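HTLV-2 integrase catalytic core domain (Human T-cell leukemia virus 2, PDB 6QBT) is the catalytic core of a deltaretroviral integrase, the magnesium-dependent part of the enzyme that probably joins viral DNA to the host genome. Local coordinates at residues 125-128 against 129-132; 134-137 against 138-142; 68-72 against 73-77; 52-55 against 56-60; 17-21 against 22-26. One frame throughout, in Å; residues are numbered along the deposited sequence.

Contact 1 of 5, residues 125-128 against 129-132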
loop_
_atom_site.group_PDB
_atom_site.type_symbol
_atom_site.label_atom_id
_atom_site.label_comp_id
_atom_site.label_asym_id
_atom_site.label_seq_id
_atom_site.Cartn_x
_atom_site.Cartn_y
_atom_site.Cartn_z
ATOM N N ASN A 125 2.373 21.644 -12.190
ATOM C CA ASN A 125 3.172 21.952 -11.005
ATOM C C ASN A 125 3.785 20.728 -10.260
ATOM O O ASN A 125 4.818 20.883 -9.614
ATOM C CB ASN A 125 2.351 22.862 -10.034
ATOM C CG ASN A 125 1.006 22.218 -9.543
ATOM O OD1 ASN A 125 0.305 21.481 -10.283
ATOM N ND2 ASN A 125 0.630 22.534 -8.288
ATOM N N LEU A 126 3.182 19.535 -10.375
ATOM C CA LEU A 126 3.481 18.378 -9.492
ATOM C C LEU A 126 4.493 17.376 -10.060
ATOM O O LEU A 126 4.622 17.267 -11.267
ATOM C CB LEU A 126 2.187 17.621 -9.162
ATOM C CG LEU A 126 1.336 18.280 -8.059
ATOM C CD1 LEU A 126 -0.145 17.932 -8.205
ATOM C CD2 LEU A 126 1.865 17.914 -6.669
ATOM N N PRO A 127 5.178 16.605 -9.190
ATOM C CA PRO A 127 6.258 15.717 -9.664
ATOM C C PRO A 127 5.806 14.603 -10.624
ATOM O O PRO A 127 4.659 14.158 -10.550
ATOM C CB PRO A 127 6.798 15.078 -8.367
ATOM C CG PRO A 127 6.267 15.904 -7.248
ATOM C CD PRO A 127 4.970 16.476 -7.734
ATOM N N LEU A 128 6.716 14.156 -11.492
ATOM C CA LEU A 128 6.513 12.981 -12.363
ATOM C C LEU A 128 5.968 11.727 -11.653
ATOM O O LEU A 128 5.109 11.022 -12.185
ATOM C CB LEU A 128 7.843 12.626 -13.046
ATOM C CG LEU A 128 7.911 11.384 -13.944
ATOM C CD1 LEU A 128 6.844 11.491 -15.024
ATOM C CD2 LEU A 128 9.296 11.202 -14.566
ATOM N N ASP A 129 6.486 11.439 -10.468
ATOM C CA ASP A 129 6.043 10.268 -9.699
ATOM C C ASP A 129 4.562 10.237 -9.407
ATOM O O ASP A 129 3.967 9.199 -9.508
ATOM C CB ASP A 129 6.829 10.111 -8.394
ATOM C CG ASP A 129 8.002 9.162 -8.549
ATOM O OD1 ASP A 129 7.791 7.989 -8.974
ATOM O OD2 ASP A 129 9.133 9.588 -8.265
ATOM N N ASN A 130 3.981 11.386 -9.062
ATOM C CA ASN A 130 2.534 11.503 -8.910
ATOM C C ASN A 130 1.774 11.086 -10.183
ATOM O O ASN A 130 0.775 10.382 -10.091
ATOM C CB ASN A 130 2.120 12.922 -8.555
ATOM C CG ASN A 130 2.683 13.391 -7.232
ATOM O OD1 ASN A 130 3.829 13.074 -6.895
ATOM N ND2 ASN A 130 1.893 14.186 -6.492
ATOM N N ALA A 131 2.236 11.521 -11.348
ATOM C CA ALA A 131 1.524 11.257 -12.605
ATOM C C ALA A 131 1.575 9.778 -12.969
ATOM O O ALA A 131 0.571 9.213 -13.412
ATOM C CB ALA A 131 2.092 12.113 -13.727
ATOM N N ILE A 132 2.738 9.170 -12.733
ATOM C CA ILE A 132 2.980 7.746 -12.926
ATOM C C ILE A 132 2.018 6.999 -12.022
ATOM O O ILE A 132 1.333 6.080 -12.463
ATOM C CB ILE A 132 4.441 7.367 -12.504
ATOM C CG1 ILE A 132 5.505 8.067 -13.391
ATOM C CG2 ILE A 132 4.667 5.856 -12.439
ATOM C CD1 ILE A 132 5.826 7.362 -14.688
#
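N130 and P127 meet where the loop 125-127 runs into helix 128-142, and the asparagine side chain can be followed atom by atom. Its CB stands 3.5 Å from P127 O. With CG anti to its own carbonyl carbon (chi1 -62°), the amide is carried back along the chain toward the preceding loop, N130 CG lying 3.9 Å from P127 CD. There N130 OD1 lies against the proline ring, 3.7 Å from P127 CD and only slightly farther from P127 CG, a van der Waals contact. The other branch, N130 ND2, comes within 3.7 Å of the methyl L126 CD2, the two side chains crossing at about a right angle.

The backbone evidence marks the start of the helix. P127 is the N-cap residue, and its carbonyl receives a weak bond from N130 N, bent to 122° at the hydrogen. One step later the pattern is regular: I132 N donates to L128 O over 3.1 Å at 166°. Beside that bond, I132 CG1 touches L128 CD1 at 4.0 Å, so two buried aliphatic side chains one turn apart share an apolar patch with C41 of strand 37-42. A131 faces L116, Y119 and L120 of helix 104-122. L126 reaches C48 of a second subunit. The arrangement is that of a helix N-terminus with proline at the N-cap, opening the long helix 128-142 of the retroviral integrase core.

Contact 2 of 5, residues 134-137 against 138-142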
loop_
_atom_site.group_PDB
_atom_site.type_symbol
_atom_site.label_atom_id
_atom_site.label_comp_id
_atom_site.label_asym_id
_atom_site.label_seq_id
_atom_site.Cartn_x
_atom_site.Cartn_y
_atom_site.Cartn_z
ATOM N N LYS A 134 -0.823 7.915 -10.507
ATOM C CA LYS A 134 -2.211 8.083 -10.885
ATOM C C LYS A 134 -2.503 7.382 -12.218
ATOM O O LYS A 134 -3.555 6.789 -12.375
ATOM C CB LYS A 134 -2.567 9.547 -10.933
ATOM C CG LYS A 134 -2.527 10.183 -9.559
ATOM C CD LYS A 134 -2.928 11.642 -9.648
ATOM C CE LYS A 134 -1.873 12.483 -10.356
ATOM N NZ LYS A 134 -2.138 13.922 -10.160
ATOM N N ALA A 135 -1.540 7.374 -13.137
ATOM C CA ALA A 135 -1.680 6.582 -14.370
ATOM C C ALA A 135 -1.859 5.109 -14.045
ATOM O O ALA A 135 -2.795 4.472 -14.547
ATOM C CB ALA A 135 -0.498 6.783 -15.312
ATOM N N LEU A 136 -0.972 4.600 -13.194
ATOM C CA LEU A 136 -0.990 3.197 -12.782
ATOM C C LEU A 136 -2.335 2.748 -12.151
ATOM O O LEU A 136 -2.976 1.777 -12.591
ATOM C CB LEU A 136 0.196 2.937 -11.843
ATOM C CG LEU A 136 0.260 1.633 -11.052
ATOM C CD1 LEU A 136 0.306 0.489 -12.037
ATOM C CD2 LEU A 136 1.446 1.613 -10.085
ATOM N N TRP A 137 -2.771 3.480 -11.140
ATOM C CA TRP A 137 -4.006 3.142 -10.449
ATOM C C TRP A 137 -5.245 3.371 -11.319
ATOM O O TRP A 137 -6.192 2.564 -11.281
ATOM C CB TRP A 137 -4.094 3.876 -9.108
ATOM C CG TRP A 137 -3.165 3.267 -8.131
ATOM C CD1 TRP A 137 -1.884 3.638 -7.873
ATOM C CD2 TRP A 137 -3.433 2.147 -7.306
ATOM N NE1 TRP A 137 -1.333 2.820 -6.908
ATOM C CE2 TRP A 137 -2.258 1.881 -6.555
ATOM C CE3 TRP A 137 -4.546 1.333 -7.127
ATOM C CZ2 TRP A 137 -2.171 0.836 -5.635
ATOM C CZ3 TRP A 137 -4.474 0.300 -6.229
ATOM C CH2 TRP A 137 -3.286 0.063 -5.478
ATOM N N THR A 138 -5.229 4.430 -12.114
ATOM C CA THR A 138 -6.306 4.691 -13.052
ATOM C C THR A 138 -6.449 3.523 -14.046
ATOM O O THR A 138 -7.563 3.036 -14.283
ATOM C CB THR A 138 -6.107 6.028 -13.816
ATOM O OG1 THR A 138 -6.139 7.133 -12.892
ATOM C CG2 THR A 138 -7.220 6.241 -14.873
ATOM N N LEU A 139 -5.348 3.068 -14.630
ATOM C CA LEU A 139 -5.453 1.994 -15.605
ATOM C C LEU A 139 -5.978 0.683 -14.971
ATOM O O LEU A 139 -6.853 0.028 -15.553
ATOM C CB LEU A 139 -4.108 1.758 -16.290
ATOM C CG LEU A 139 -4.049 0.661 -17.373
ATOM C CD1 LEU A 139 -5.045 0.907 -18.498
ATOM C CD2 LEU A 139 -2.643 0.592 -17.925
ATOM N N ASN A 140 -5.454 0.312 -13.804
ATOM C CA ASN A 140 -5.833 -0.961 -13.161
ATOM C C ASN A 140 -7.249 -0.924 -12.612
ATOM O O ASN A 140 -8.009 -1.874 -12.824
ATOM C CB ASN A 140 -4.858 -1.388 -12.056
ATOM C CG ASN A 140 -3.562 -1.974 -12.600
ATOM O OD1 ASN A 140 -3.552 -2.695 -13.617
ATOM N ND2 ASN A 140 -2.452 -1.709 -11.906
ATOM N N GLN A 141 -7.624 0.177 -11.957
ATOM C CA GLN A 141 -8.868 0.203 -11.177
ATOM C C GLN A 141 -10.041 0.930 -11.756
ATOM O O GLN A 141 -11.188 0.623 -11.373
ATOM C CB GLN A 141 -8.624 0.817 -9.808
ATOM C CG GLN A 141 -8.025 -0.141 -8.822
ATOM C CD GLN A 141 -8.176 0.423 -7.433
ATOM O OE1 GLN A 141 -7.640 1.508 -7.145
ATOM N NE2 GLN A 141 -8.985 -0.260 -6.587
ATOM N N LEU A 142 -9.773 1.914 -12.613
ATOM C CA LEU A 142 -10.828 2.750 -13.155
ATOM C C LEU A 142 -11.273 2.305 -14.548
ATOM O O LEU A 142 -12.475 2.209 -14.852
ATOM C CB LEU A 142 -10.401 4.227 -13.172
ATOM C CG LEU A 142 -10.519 4.994 -11.852
ATOM C CD1 LEU A 142 -11.943 5.163 -11.400
ATOM C CD2 LEU A 142 -9.701 4.314 -10.763
#
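Within helix 128-142 of the RNase H-like integrase core, the contact lies in the later part of the helix, where i to i+4 bonds are accompanied by a wider pi-type turn at 138-142. The regular pattern is documented by L139 N to A135 O at 2.9 Å and 161°, with equivalent bonds from N140 N to L136 O and from Q141 N to W137 O.

K134 O is gripped twice by one residue. T138 N donates to it over 2.9 Å, while T138 OG1 donates over 2.7 Å from the opposite face of the carbonyl plane. The hydroxyl sits beside its own backbone N (chi1 -63°), which turns it back onto the preceding turn; this buried oxygen is also hydrogen-bonded to Y119 OH of helix 104-122.

N140 lays its amide across L136, with L136 CD1 3.5 Å from N140 ND2. That nitrogen has its hydrogen bond with V37 O, at the start of strand 37-42.

Q141 and W137 run side by side in the same direction. Q141 NE2 is engaged by I58 O of a second subunit, leaving the oxygen turned to the indole. The amide is inclined 70° to the ring plane, and Q141 OE1 lies at the ring edge, 3.1 Å from W137 CE3.

Contact 3 of 5, residues 68-72 against 73-77. With MG (magnesium ion), chain B.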
loop_
_atom_site.group_PDB
_atom_site.type_symbol
_atom_site.label_atom_id
_atom_site.label_comp_id
_atom_site.label_asym_id
_atom_site.label_seq_id
_atom_site.Cartn_x
_atom_site.Cartn_y
_atom_site.Cartn_z
ATOM N N ASN A 68 7.933 -13.818 -18.847
ATOM C CA ASN A 68 8.595 -13.757 -20.147
ATOM C C ASN A 68 9.066 -12.347 -20.401
ATOM O O ASN A 68 8.288 -11.404 -20.288
ATOM C CB ASN A 68 7.666 -14.213 -21.276
ATOM C CG ASN A 68 8.416 -14.456 -22.564
ATOM O OD1 ASN A 68 8.861 -15.581 -22.849
ATOM N ND2 ASN A 68 8.625 -13.390 -23.331
ATOM N N THR A 69 10.345 -12.219 -20.742
ATOM C CA THR A 69 11.000 -10.944 -21.006
ATOM C C THR A 69 11.731 -10.966 -22.368
ATOM O O THR A 69 11.764 -11.988 -23.054
ATOM C CB THR A 69 12.023 -10.641 -19.884
ATOM O OG1 THR A 69 13.124 -11.570 -19.928
ATOM C CG2 THR A 69 11.346 -10.714 -18.510
ATOM N N ASP A 70 12.306 -9.826 -22.748
ATOM C CA ASP A 70 13.277 -9.755 -23.860
ATOM C C ASP A 70 14.643 -10.202 -23.339
ATOM O O ASP A 70 14.778 -10.566 -22.159
ATOM C CB ASP A 70 13.315 -8.352 -24.558
ATOM C CG ASP A 70 13.800 -7.197 -23.655
ATOM O OD1 ASP A 70 14.381 -7.419 -22.560
ATOM O OD2 ASP A 70 13.596 -6.018 -24.061
ATOM N N ASN A 71 15.643 -10.167 -24.216
ATOM C CA ASN A 71 17.029 -10.483 -23.859
ATOM C C ASN A 71 17.835 -9.313 -23.314
ATOM O O ASN A 71 19.053 -9.350 -23.376
ATOM C CB ASN A 71 17.766 -11.048 -25.081
ATOM C CG ASN A 71 17.179 -12.346 -25.552
ATOM O OD1 ASN A 71 16.858 -12.484 -26.724
ATOM N ND2 ASN A 71 17.024 -13.310 -24.642
ATOM N N GLY A 72 17.194 -8.289 -22.765
ATOM C CA GLY A 72 17.934 -7.192 -22.156
ATOM C C GLY A 72 18.841 -7.716 -21.050
ATOM O O GLY A 72 18.483 -8.701 -20.385
ATOM N N PRO A 73 20.011 -7.076 -20.835
ATOM C CA PRO A 73 21.015 -7.651 -19.899
ATOM C C PRO A 73 20.638 -7.703 -18.400
ATOM O O PRO A 73 21.069 -8.621 -17.698
ATOM C CB PRO A 73 22.248 -6.762 -20.118
ATOM C CG PRO A 73 22.023 -6.096 -21.441
ATOM C CD PRO A 73 20.543 -5.875 -21.510
ATOM N N ALA A 74 19.840 -6.749 -17.920
ATOM C CA ALA A 74 19.287 -6.839 -16.557
ATOM C C ALA A 74 18.503 -8.138 -16.367
ATOM O O ALA A 74 18.734 -8.842 -15.392
ATOM C CB ALA A 74 18.411 -5.647 -16.236
ATOM N N PHE A 75 17.631 -8.472 -17.328
ATOM C CA PHE A 75 16.899 -9.754 -17.297
ATOM C C PHE A 75 17.790 -10.999 -17.426
ATOM O O PHE A 75 17.414 -12.053 -16.930
ATOM C CB PHE A 75 15.829 -9.846 -18.387
ATOM C CG PHE A 75 14.777 -8.787 -18.310
ATOM C CD1 PHE A 75 14.044 -8.597 -17.151
ATOM C CD2 PHE A 75 14.500 -7.997 -19.421
ATOM C CE1 PHE A 75 13.051 -7.633 -17.088
ATOM C CE2 PHE A 75 13.533 -7.023 -19.362
ATOM C CZ PHE A 75 12.801 -6.844 -18.193
ATOM N N LEU A 76 18.938 -10.886 -18.093
ATOM C CA LEU A 76 19.868 -12.001 -18.238
ATOM C C LEU A 76 21.002 -12.038 -17.204
ATOM O O LEU A 76 21.758 -13.014 -17.153
ATOM C CB LEU A 76 20.461 -11.990 -19.650
ATOM C CG LEU A 76 19.437 -12.096 -20.801
ATOM C CD1 LEU A 76 20.164 -12.165 -22.139
ATOM C CD2 LEU A 76 18.500 -13.288 -20.648
ATOM N N SER A 77 21.118 -10.993 -16.388
ATOM C CA SER A 77 22.091 -10.946 -15.293
ATOM C C SER A 77 22.017 -12.144 -14.356
ATOM O O SER A 77 20.951 -12.729 -14.126
ATOM C CB SER A 77 21.911 -9.669 -14.449
ATOM O OG SER A 77 20.637 -9.625 -13.831
HETATM MG MG MG B . 13.914 -4.077 -23.546
#
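The magnesium site of the integrase core includes D70, which sits in the loop between strand 66-68 and the short helix 73-76. D70 OD2 binds the ion at 2.0 Å, and D13 is the other protein ligand. The other oxygen accepts a backbone bond: G72 N approaches D70 OD1 from above the carboxylate plane, 3.0 Å away at 155°, which makes an Asx turn. D70 CG lies between the backbone N and the carbonyl carbon (chi1 64°), which places one oxygen over the turn while the other faces the metal. Engaged at both oxygens, the carboxylate is probably restrained in its rotation.

The F75 ring packs against both D70 and T69. D70 OD1 is at the edge of the ring and in its plane, 3.2 Å from F75 CD2, where the partly positive ring hydrogens would be expected to face the oxygen. T69 lies over one face: its CB is 3.7 Å from the ring centroid and 15° off the normal, a CH-pi contact. T69 OG1 donates to D70 O over 3.0 Å and is also hydrogen-bonded to H91 NE2.

G72 is the N-cap residue of the helix, and its carbonyl accepts from L76 N at 3.2 Å. L76 CD1 folds back to 3.3 Å from N71 O. Around this unit, W29 of strand 22-31 packs on T69 and F75, T50 of helix 47-61 packs on A74 and F75, and T69 is backbone-bonded to S92 of strand 90-92.

Contact 4 of 5, residues 52-55 against 56-60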
loop_
_atom_site.group_PDB
_atom_site.type_symbol
_atom_site.label_atom_id
_atom_site.label_comp_id
_atom_site.label_asym_id
_atom_site.label_seq_id
_atom_site.Cartn_x
_atom_site.Cartn_y
_atom_site.Cartn_z
ATOM N N SER A 52 14.166 -4.620 -7.885
ATOM C CA SER A 52 13.302 -3.690 -7.175
ATOM C C SER A 52 11.925 -3.481 -7.870
ATOM O O SER A 52 10.887 -3.607 -7.203
ATOM C CB SER A 52 13.991 -2.352 -6.963
ATOM O OG SER A 52 13.148 -1.457 -6.231
ATOM N N ALA A 53 11.900 -3.203 -9.173
ATOM C CA ALA A 53 10.601 -3.020 -9.860
ATOM C C ALA A 53 9.799 -4.300 -9.845
ATOM O O ALA A 53 8.579 -4.271 -9.821
ATOM C CB ALA A 53 10.791 -2.577 -11.302
ATOM N N PHE A 54 10.492 -5.426 -9.904
ATOM C CA PHE A 54 9.833 -6.712 -9.928
ATOM C C PHE A 54 9.166 -6.999 -8.582
ATOM O O PHE A 54 8.031 -7.482 -8.538
ATOM C CB PHE A 54 10.838 -7.794 -10.337
ATOM C CG PHE A 54 10.241 -9.141 -10.633
ATOM C CD1 PHE A 54 8.991 -9.290 -11.245
ATOM C CD2 PHE A 54 10.982 -10.293 -10.358
ATOM C CE1 PHE A 54 8.488 -10.552 -11.537
ATOM C CE2 PHE A 54 10.477 -11.559 -10.639
ATOM C CZ PHE A 54 9.232 -11.690 -11.230
ATOM N N LEU A 55 9.853 -6.665 -7.495
ATOM C CA LEU A 55 9.246 -6.689 -6.145
ATOM C C LEU A 55 8.072 -5.713 -5.991
ATOM O O LEU A 55 7.098 -6.068 -5.359
ATOM C CB LEU A 55 10.267 -6.417 -5.041
ATOM C CG LEU A 55 11.316 -7.528 -4.876
ATOM C CD1 LEU A 55 12.541 -7.040 -4.096
ATOM C CD2 LEU A 55 10.715 -8.750 -4.207
ATOM N N GLN A 56 8.173 -4.497 -6.531
ATOM C CA GLN A 56 7.031 -3.588 -6.521
ATOM C C GLN A 56 5.829 -4.233 -7.212
ATOM O O GLN A 56 4.737 -4.260 -6.660
ATOM C CB GLN A 56 7.376 -2.252 -7.152
ATOM C CG GLN A 56 8.246 -1.425 -6.224
ATOM C CD GLN A 56 8.940 -0.233 -6.880
ATOM O OE1 GLN A 56 9.101 -0.160 -8.106
ATOM N NE2 GLN A 56 9.370 0.701 -6.047
ATOM N N ALA A 57 6.051 -4.772 -8.402
ATOM C CA ALA A 57 5.013 -5.484 -9.160
ATOM C C ALA A 57 4.348 -6.647 -8.396
ATOM O O ALA A 57 3.108 -6.801 -8.386
ATOM C CB ALA A 57 5.617 -6.003 -10.452
ATOM N N ILE A 58 5.186 -7.470 -7.784
ATOM C CA ILE A 58 4.715 -8.591 -6.999
ATOM C C ILE A 58 3.942 -8.108 -5.779
ATOM O O ILE A 58 2.882 -8.655 -5.490
ATOM C CB ILE A 58 5.873 -9.527 -6.632
ATOM C CG1 ILE A 58 6.328 -10.265 -7.911
ATOM C CG2 ILE A 58 5.462 -10.508 -5.545
ATOM C CD1 ILE A 58 7.707 -10.906 -7.812
ATOM N N SER A 59 4.391 -7.051 -5.109
ATOM C CA SER A 59 3.595 -6.526 -3.989
ATOM C C SER A 59 2.199 -6.063 -4.400
ATOM O O SER A 59 1.276 -6.117 -3.622
ATOM C CB SER A 59 4.294 -5.371 -3.289
ATOM O OG SER A 59 4.398 -4.253 -4.152
ATOM N N LEU A 60 2.074 -5.571 -5.617
ATOM C CA LEU A 60 0.821 -5.039 -6.104
ATOM C C LEU A 60 -0.055 -6.126 -6.722
ATOM O O LEU A 60 -1.270 -6.102 -6.539
ATOM C CB LEU A 60 1.135 -3.957 -7.128
ATOM C CG LEU A 60 -0.057 -3.249 -7.738
ATOM C CD1 LEU A 60 -0.690 -2.293 -6.730
ATOM C CD2 LEU A 60 0.409 -2.544 -9.019
#
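The backbone follows regular alpha-helical geometry, four i to i+4 bonds joining 52-55 to 56-60, among them A57 N to A53 O at 2.9 Å and 168°. Across one turn, I58 CD1 stands over the centre of the F54 ring, 3.8 Å from its centroid and 9° off the normal, which identifies a CH-pi contact. F54 CG is anti to the backbone N (chi1 -170°), which sends the ring outward from the helix, where I58 CD1 can come over its face. Q56 extends back toward S52, its CG 3.6 Å from S52 O; its OE1 is hydrogen-bonded to S40 OG. S59 OG donates to Q56 O at 2.5 Å, and the same carbonyl also accepts from L60 N.

Helix 47-61 lies on the sheet through this side: F54, A57 and I58 touch W10 of strand 9-19, F54 also meets the ring of W29 in strand 22-31, and A53 packs on S40 of strand 37-42. L55 turns to T138 of the third subunit.

Contact 5 of 5, residues 17-21 against 22-26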
loop_
_atom_site.group_PDB
_atom_site.type_symbol
_atom_site.label_atom_id
_atom_site.label_comp_id
_atom_site.label_asym_id
_atom_site.label_seq_id
_atom_site.Cartn_x
_atom_site.Cartn_y
_atom_site.Cartn_z
ATOM N N TYR A 17 10.956 6.931 -21.169
ATOM C CA TYR A 17 10.073 8.104 -21.103
ATOM C C TYR A 17 10.879 9.358 -20.778
ATOM O O TYR A 17 11.406 9.477 -19.682
ATOM C CB TYR A 17 8.965 7.922 -20.080
ATOM C CG TYR A 17 7.977 9.051 -20.126
ATOM C CD1 TYR A 17 6.995 9.096 -21.116
ATOM C CD2 TYR A 17 8.048 10.109 -19.225
ATOM C CE1 TYR A 17 6.092 10.146 -21.191
ATOM C CE2 TYR A 17 7.145 11.169 -19.278
ATOM C CZ TYR A 17 6.168 11.182 -20.261
ATOM O OH TYR A 17 5.271 12.211 -20.324
ATOM N N LYS A 18 10.950 10.274 -21.741
ATOM C CA LYS A 18 11.720 11.508 -21.636
ATOM C C LYS A 18 10.882 12.544 -20.895
ATOM O O LYS A 18 9.764 12.827 -21.298
ATOM C CB LYS A 18 12.079 12.047 -23.031
ATOM C CG LYS A 18 13.566 12.178 -23.311
ATOM C CD LYS A 18 13.871 13.117 -24.471
ATOM C CE LYS A 18 15.352 13.458 -24.466
ATOM N NZ LYS A 18 15.686 14.428 -25.536
ATOM N N TYR A 19 11.405 13.090 -19.806
ATOM C CA TYR A 19 10.725 14.160 -19.069
ATOM C C TYR A 19 11.817 15.084 -18.557
ATOM O O TYR A 19 12.734 14.640 -17.863
ATOM C CB TYR A 19 9.875 13.587 -17.914
ATOM C CG TYR A 19 9.227 14.618 -16.985
ATOM C CD1 TYR A 19 8.095 15.365 -17.383
ATOM C CD2 TYR A 19 9.740 14.851 -15.695
ATOM C CE1 TYR A 19 7.499 16.308 -16.517
ATOM C CE2 TYR A 19 9.158 15.779 -14.823
ATOM C CZ TYR A 19 8.039 16.503 -15.229
ATOM O OH TYR A 19 7.483 17.421 -14.352
ATOM N N LYS A 20 11.723 16.353 -18.941
ATOM C CA LYS A 20 12.677 17.390 -18.571
ATOM C C LYS A 20 14.120 17.001 -18.887
ATOM O O LYS A 20 14.995 17.090 -18.039
ATOM C CB LYS A 20 12.498 17.753 -17.097
ATOM C CG LYS A 20 11.078 18.178 -16.813
ATOM C CD LYS A 20 10.939 18.999 -15.557
ATOM C CE LYS A 20 9.639 19.777 -15.646
ATOM N NZ LYS A 20 9.446 20.636 -14.459
ATOM N N LYS A 21 14.333 16.539 -20.119
ATOM C CA LYS A 21 15.647 16.165 -20.625
ATOM C C LYS A 21 16.295 14.982 -19.895
ATOM O O LYS A 21 17.496 14.815 -19.991
ATOM C CB LYS A 21 16.603 17.367 -20.602
ATOM C CG LYS A 21 16.071 18.628 -21.267
ATOM C CD LYS A 21 16.733 19.889 -20.692
ATOM C CE LYS A 21 16.911 20.996 -21.720
ATOM N NZ LYS A 21 15.706 21.201 -22.570
ATOM N N TYR A 22 15.530 14.192 -19.154
ATOM C CA TYR A 22 16.031 12.924 -18.639
ATOM C C TYR A 22 15.180 11.788 -19.173
ATOM O O TYR A 22 13.928 11.861 -19.140
ATOM C CB TYR A 22 16.024 12.854 -17.107
ATOM C CG TYR A 22 16.807 11.645 -16.592
ATOM C CD1 TYR A 22 18.218 11.696 -16.440
ATOM C CD2 TYR A 22 16.161 10.452 -16.282
ATOM C CE1 TYR A 22 18.933 10.602 -15.969
ATOM C CE2 TYR A 22 16.871 9.351 -15.824
ATOM C CZ TYR A 22 18.250 9.437 -15.664
ATOM O OH TYR A 22 18.928 8.337 -15.233
ATOM N N LYS A 23 15.856 10.729 -19.616
ATOM C CA LYS A 23 15.177 9.559 -20.155
ATOM C C LYS A 23 15.000 8.533 -19.038
ATOM O O LYS A 23 15.916 7.820 -18.696
ATOM C CB LYS A 23 15.983 8.984 -21.333
ATOM C CG LYS A 23 15.331 7.805 -22.049
ATOM C CD LYS A 23 16.196 7.258 -23.177
ATOM C CE LYS A 23 16.289 8.260 -24.328
ATOM N NZ LYS A 23 17.104 7.739 -25.469
ATOM N N TYR A 24 13.806 8.456 -18.488
ATOM C CA TYR A 24 13.515 7.510 -17.406
ATOM C C TYR A 24 13.264 6.128 -17.989
ATOM O O TYR A 24 12.902 5.997 -19.178
ATOM C CB TYR A 24 12.293 7.956 -16.602
ATOM C CG TYR A 24 12.558 9.216 -15.836
ATOM C CD1 TYR A 24 12.487 10.466 -16.462
ATOM C CD2 TYR A 24 12.910 9.177 -14.488
ATOM C CE1 TYR A 24 12.739 11.631 -15.760
ATOM C CE2 TYR A 24 13.180 10.337 -13.790
ATOM C CZ TYR A 24 13.084 11.563 -14.421
ATOM O OH TYR A 24 13.353 12.733 -13.727
ATOM N N CYS A 25 13.469 5.116 -17.139
ATOM C CA CYS A 25 13.207 3.719 -17.448
ATOM C C CYS A 25 11.954 3.292 -16.716
ATOM O O CYS A 25 11.949 3.125 -15.495
ATOM C CB CYS A 25 14.375 2.853 -16.990
ATOM S SG CYS A 25 15.897 3.239 -17.871
ATOM N N LEU A 26 10.886 3.144 -17.473
ATOM C CA LEU A 26 9.655 2.582 -16.982
ATOM C C LEU A 26 9.804 1.061 -17.046
ATOM O O LEU A 26 9.915 0.485 -18.134
ATOM C CB LEU A 26 8.479 3.067 -17.834
ATOM C CG LEU A 26 7.881 4.441 -17.502
ATOM C CD1 LEU A 26 8.809 5.471 -16.874
ATOM C CD2 LEU A 26 7.344 4.999 -18.778
#
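Y17 pairs with Y24 and Y19 with Y22 through backbone hydrogen bonds, the first kind of interaction here. Y17 N to Y24 O and Y24 N to Y17 O are both 2.9 Å, at 157° and 155°. Nearer the turn, Y19 N reaches Y22 O at 2.9 Å and Y22 N returns to Y19 O at 3.1 Å. Between these pairs K18 faces K23 as a non-hydrogen-bonded pair, where K18 CA approaches Y22 O in a CA-H...O contact.

This ladder and the type I' turn from Y19 to Y22 define a beta hairpin with a two-residue loop, joining strands 9-19 and 22-31 of the RNase H-like sheet. K20 and K21 occupy the turn with positive phi, as type I' requires.

The side-chain contacts lie on the face that carries the tyrosines. Y17 CB meets L26 CD2 at 3.6 Å, and Y24 CE1 lies 4.1 Å from Y19 CB. A carbonyl meets a ring edge as well: Y19 O is in the plane of the Y24 ring, 3.7 Å from Y24 CE1.

Polar ends find partners elsewhere: Y17 OH is hydrogen-bonded to N117 OD1 of helix 104-122, and Y22 OH to K43 O, while the K43 side chain makes a cation-pi contact with the Y22 ring.

Contacts 1 and 2 occupy successive parts of helix 128-142, their centres 14 Å apart. Contact 1 rests on the hairpin of contact 5, where L128 CD2 lies 3.7 Å from Y24 CE1 and 3.8 Å from Y19 CD2. Contact 2 meets helix 47-61 of contact 4 through W137 CZ2 and L60 CD1, 3.6 Å apart. The magnesium ion is bound by D70 of contact 3 together with D13; the centre of contact 3 is 16 Å from that of contact 4 and 26 Å from that of contact 2, on opposite sides of the chain centre in the latter case. The A53 side chain of contact 4 is about 13 Å from the ion, and that of L26 in contact 5 about 11 Å.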